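Local coordinates for putative Lipoprotein (Shewanella oneidensis, PDB 3U24) that is of unknown function but binds zinc and, as a DUF885 family member, is probably related to metallopeptidases, at residues 334-348 and 409-421. Residues are numbered along the deposited sequence; the frame is centred on the assembly and turned at random.
Sequences VNQKNIVTLDPKKPL and EAIPGHYTQLVYS. With ZN (zinc ion), chain F.
Leu-348 lays CD1 over one face of the Tyr-415 ring, a CH-pi contact 3.9 Å from CD1 to the ring centroid, while Val-419 CG2, one helical turn on, lies over the opposite face toward the rim. At the ring's edge stands the carbonyl oxygen of Lys-346; the Tyr-420 ring likewise has Thr-341 O and Thr-416 O at its edge, in plane. The setting is a worked example of how the segment carrying a zinc motif is joined to its neighbours in the fold: in the HEXXXXH sequence HEAIPGH, a longer-spaced relative of HEXXH, His-408 and His-414 bind the zinc together with Glu-439, and Glu-409 reaches it through a bound water, a set reminiscent of gluzincin peptidases. Tyr-415, Thr-416, Val-419 and Tyr-420 of helix 414-423 meet the loop after helix 319-337. Two tyrosine hydroxyls tie that loop down. Tyr-420 OH donates to Thr-341 O at 2.5 Å, in the carbonyl plane and on a lone pair; Thr-341 OG1 itself turns to Glu-553. Tyr-415 OH donates to Lys-346 O at 2.9 Å, from 50° above the carbonyl plane. With chi1 at 173°, the Tyr-415 ring trails away from its own backbone N and reaches the loop. A leucine in its place would probably leave Lys-346 O without this donor and Leu-348 without an aromatic face to lie on. The Leu-342 and Thr-416 side chains cross at about a right angle, CD2 against CG2, and Val-334 CG2 touches Ile-411 CG2 just before the cis peptide to Pro-412. On the metal side, His-414 NE2 binds zinc at 2.1 Å, and the zinc-bound water donates to Glu-409 OE2 at 2.6 Å.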
# COMPACT_ATOMS: atom_id res chain seq x y z
N VAL A 334 23.89 7.24 10.36
CA VAL A 334 23.60 8.11 9.24
C VAL A 334 24.35 9.43 9.34
O VAL A 334 24.90 9.92 8.34
CB VAL A 334 22.11 8.42 9.13
CG1 VAL A 334 21.89 9.61 8.21
CG2 VAL A 334 21.40 7.17 8.62
N ASN A 335 24.43 9.97 10.55
CA ASN A 335 25.24 11.16 10.79
C ASN A 335 26.71 10.93 10.57
O ASN A 335 27.35 11.71 9.90
CB ASN A 335 24.98 11.72 12.18
CG ASN A 335 23.58 12.27 12.31
OD1 ASN A 335 23.00 12.69 11.31
ND2 ASN A 335 23.03 12.25 13.51
N GLN A 336 27.25 9.88 11.16
CA GLN A 336 28.66 9.60 11.02
C GLN A 336 29.04 9.45 9.55
O GLN A 336 30.06 9.97 9.13
CB GLN A 336 29.06 8.35 11.79
CG GLN A 336 29.18 8.58 13.29
CD GLN A 336 30.36 9.45 13.69
OE1 GLN A 336 31.44 9.39 13.10
NE2 GLN A 336 30.17 10.24 14.72
N LYS A 337 28.21 8.78 8.76
CA LYS A 337 28.55 8.46 7.37
C LYS A 337 28.05 9.51 6.38
O LYS A 337 28.24 9.37 5.17
CB LYS A 337 27.97 7.07 6.99
CG LYS A 337 28.52 5.95 7.86
CD LYS A 337 29.93 5.58 7.44
CE LYS A 337 30.65 4.76 8.51
NZ LYS A 337 31.88 4.20 7.88
N ASN A 338 27.41 10.56 6.89
CA ASN A 338 26.94 11.63 6.03
C ASN A 338 25.99 11.19 4.94
O ASN A 338 26.10 11.62 3.81
CB ASN A 338 28.12 12.31 5.36
CG ASN A 338 28.68 13.38 6.22
OD1 ASN A 338 27.93 14.25 6.69
ND2 ASN A 338 29.97 13.34 6.45
N ILE A 339 25.04 10.35 5.30
CA ILE A 339 24.12 9.80 4.35
C ILE A 339 22.99 10.82 4.01
O ILE A 339 22.65 11.00 2.86
CB ILE A 339 23.62 8.49 4.92
CG1 ILE A 339 24.80 7.50 4.84
CG2 ILE A 339 22.36 8.03 4.19
CD1 ILE A 339 24.48 6.10 5.35
N VAL A 340 22.46 11.50 5.02
CA VAL A 340 21.37 12.45 4.81
C VAL A 340 21.22 13.29 6.08
O VAL A 340 21.42 12.78 7.16
CB VAL A 340 20.04 11.70 4.49
CG1 VAL A 340 19.51 11.02 5.74
CG2 VAL A 340 19.01 12.62 3.90
N THR A 341 20.92 14.57 5.98
CA THR A 341 20.72 15.40 7.17
C THR A 341 19.48 14.93 7.92
O THR A 341 18.40 14.87 7.34
CB THR A 341 20.55 16.89 6.82
OG1 THR A 341 21.67 17.34 6.05
CG2 THR A 341 20.41 17.79 8.12
N LEU A 342 19.63 14.64 9.19
CA LEU A 342 18.51 14.38 10.08
C LEU A 342 18.35 15.53 11.09
O LEU A 342 19.33 16.07 11.52
CB LEU A 342 18.77 13.08 10.85
CG LEU A 342 18.95 11.84 10.00
CD1 LEU A 342 19.42 10.69 10.88
CD2 LEU A 342 17.64 11.54 9.27
N ASP A 343 17.13 15.88 11.47
CA ASP A 343 16.90 16.96 12.46
C ASP A 343 16.72 16.39 13.87
O ASP A 343 15.68 15.79 14.15
CB ASP A 343 15.66 17.77 12.06
CG ASP A 343 15.38 18.93 13.01
OD1 ASP A 343 15.52 20.10 12.59
OD2 ASP A 343 15.02 18.68 14.19
N PRO A 344 17.71 16.58 14.79
CA PRO A 344 17.60 15.97 16.14
C PRO A 344 16.34 16.34 16.98
O PRO A 344 15.99 15.60 17.91
CB PRO A 344 18.88 16.45 16.86
CG PRO A 344 19.81 16.84 15.77
CD PRO A 344 18.96 17.34 14.63
N LYS A 345 15.68 17.46 16.65
CA LYS A 345 14.47 17.92 17.37
C LYS A 345 13.15 17.47 16.72
O LYS A 345 12.08 17.97 17.06
CB LYS A 345 14.51 19.45 17.55
CG LYS A 345 15.54 19.91 18.59
CD LYS A 345 15.62 21.43 18.68
CE LYS A 345 14.46 22.03 19.47
NZ LYS A 345 14.80 22.17 20.92
N LYS A 346 13.22 16.51 15.80
CA LYS A 346 12.05 15.75 15.37
C LYS A 346 12.27 14.28 15.81
O LYS A 346 12.32 13.37 14.95
CB LYS A 346 11.84 15.89 13.85
CG LYS A 346 11.26 17.24 13.41
CD LYS A 346 11.34 17.47 11.90
CE LYS A 346 11.34 18.97 11.55
NZ LYS A 346 11.57 19.26 10.10
N PRO A 347 12.40 14.04 17.14
CA PRO A 347 12.75 12.71 17.60
C PRO A 347 11.56 11.76 17.42
O PRO A 347 10.43 12.12 17.75
CB PRO A 347 13.06 12.93 19.08
CG PRO A 347 12.11 14.00 19.49
CD PRO A 347 11.90 14.87 18.27
N LEU A 348 11.81 10.56 16.88
CA LEU A 348 10.73 9.63 16.56
C LEU A 348 10.29 8.89 17.79
O LEU A 348 11.10 8.28 18.48
CB LEU A 348 11.19 8.63 15.49
CG LEU A 348 10.20 7.58 14.98
CD1 LEU A 348 8.84 8.14 14.59
CD2 LEU A 348 10.86 6.83 13.82
N GLU A 409 11.65 1.22 7.85
CA GLU A 409 10.50 1.92 8.42
C GLU A 409 10.82 3.27 9.01
O GLU A 409 10.01 4.18 8.96
CB GLU A 409 9.84 1.05 9.53
CG GLU A 409 9.17 -0.18 8.99
CD GLU A 409 7.98 0.16 8.13
OE1 GLU A 409 7.44 1.27 8.33
OE2 GLU A 409 7.58 -0.67 7.28
N ALA A 410 12.02 3.44 9.54
CA ALA A 410 12.34 4.60 10.34
C ALA A 410 13.49 5.42 9.75
O ALA A 410 13.28 6.50 9.21
CB ALA A 410 12.63 4.18 11.79
N ILE A 411 14.71 4.93 9.86
CA ILE A 411 15.83 5.78 9.52
C ILE A 411 16.86 5.07 8.67
O ILE A 411 17.38 4.08 9.10
CB ILE A 411 16.45 6.35 10.82
CG1 ILE A 411 15.69 7.65 11.15
CG2 ILE A 411 17.95 6.58 10.66
CD1 ILE A 411 15.45 7.93 12.60
N PRO A 412 17.12 5.56 7.44
CA PRO A 412 16.60 6.71 6.76
C PRO A 412 15.46 6.38 5.77
O PRO A 412 15.30 7.08 4.76
CB PRO A 412 17.81 7.19 6.01
CG PRO A 412 18.46 5.95 5.56
CD PRO A 412 18.25 4.98 6.71
N GLY A 413 14.65 5.37 6.10
CA GLY A 413 13.50 4.99 5.26
C GLY A 413 12.23 5.83 5.42
O GLY A 413 12.25 7.10 5.30
N HIS A 414 11.10 5.16 5.71
CA HIS A 414 9.81 5.88 5.65
C HIS A 414 9.73 7.11 6.46
O HIS A 414 9.22 8.11 5.97
CB HIS A 414 8.64 4.99 6.03
CG HIS A 414 8.31 3.98 4.99
ND1 HIS A 414 8.30 4.28 3.68
CD2 HIS A 414 7.98 2.66 5.10
CE1 HIS A 414 7.99 3.17 3.00
NE2 HIS A 414 7.74 2.20 3.88
N TYR A 415 10.20 7.10 7.70
CA TYR A 415 9.98 8.29 8.56
C TYR A 415 10.79 9.47 8.02
O TYR A 415 10.26 10.60 7.91
CB TYR A 415 10.30 8.03 10.03
CG TYR A 415 10.26 9.27 10.92
CD1 TYR A 415 9.08 9.87 11.22
CD2 TYR A 415 11.44 9.84 11.44
CE1 TYR A 415 9.03 11.00 12.00
CE2 TYR A 415 11.39 10.96 12.24
CZ TYR A 415 10.17 11.55 12.51
OH TYR A 415 10.05 12.69 13.33
N THR A 416 12.03 9.21 7.64
CA THR A 416 12.87 10.23 7.08
C THR A 416 12.30 10.83 5.82
O THR A 416 12.27 12.06 5.67
CB THR A 416 14.26 9.70 6.81
OG1 THR A 416 14.75 9.16 8.04
CG2 THR A 416 15.21 10.80 6.36
N GLN A 417 11.83 9.97 4.92
CA GLN A 417 11.24 10.44 3.69
C GLN A 417 9.97 11.27 3.96
O GLN A 417 9.70 12.24 3.24
CB GLN A 417 10.92 9.26 2.77
CG GLN A 417 10.44 9.65 1.37
CD GLN A 417 8.91 9.70 1.19
OE1 GLN A 417 8.37 10.63 0.56
NE2 GLN A 417 8.22 8.70 1.68
N LEU A 418 9.19 10.89 4.98
CA LEU A 418 7.99 11.67 5.34
C LEU A 418 8.38 13.06 5.85
O LEU A 418 7.76 14.03 5.48
CB LEU A 418 7.16 10.95 6.41
CG LEU A 418 6.02 11.71 7.14
CD1 LEU A 418 4.84 11.98 6.19
CD2 LEU A 418 5.53 10.88 8.33
N VAL A 419 9.36 13.15 6.73
CA VAL A 419 9.84 14.45 7.18
C VAL A 419 10.29 15.31 5.99
O VAL A 419 9.90 16.48 5.88
CB VAL A 419 10.98 14.33 8.21
CG1 VAL A 419 11.57 15.73 8.51
CG2 VAL A 419 10.47 13.66 9.47
N TYR A 420 11.08 14.75 5.08
CA TYR A 420 11.51 15.52 3.93
C TYR A 420 10.31 15.98 3.11
O TYR A 420 10.26 17.14 2.74
CB TYR A 420 12.57 14.80 3.10
CG TYR A 420 13.99 15.06 3.60
CD1 TYR A 420 14.49 14.37 4.66
CD2 TYR A 420 14.80 16.01 3.02
CE1 TYR A 420 15.77 14.60 5.13
CE2 TYR A 420 16.08 16.29 3.49
CZ TYR A 420 16.57 15.57 4.55
OH TYR A 420 17.84 15.75 5.02
N SER A 421 9.31 15.11 2.92
CA SER A 421 8.11 15.50 2.16
C SER A 421 7.26 16.55 2.87
O SER A 421 6.45 17.19 2.24
CB SER A 421 7.19 14.31 1.88
OG SER A 421 6.62 13.90 3.10
ZN ZN F . 7.54 0.13 3.37
O HOH W 1 6.36 -0.72 4.93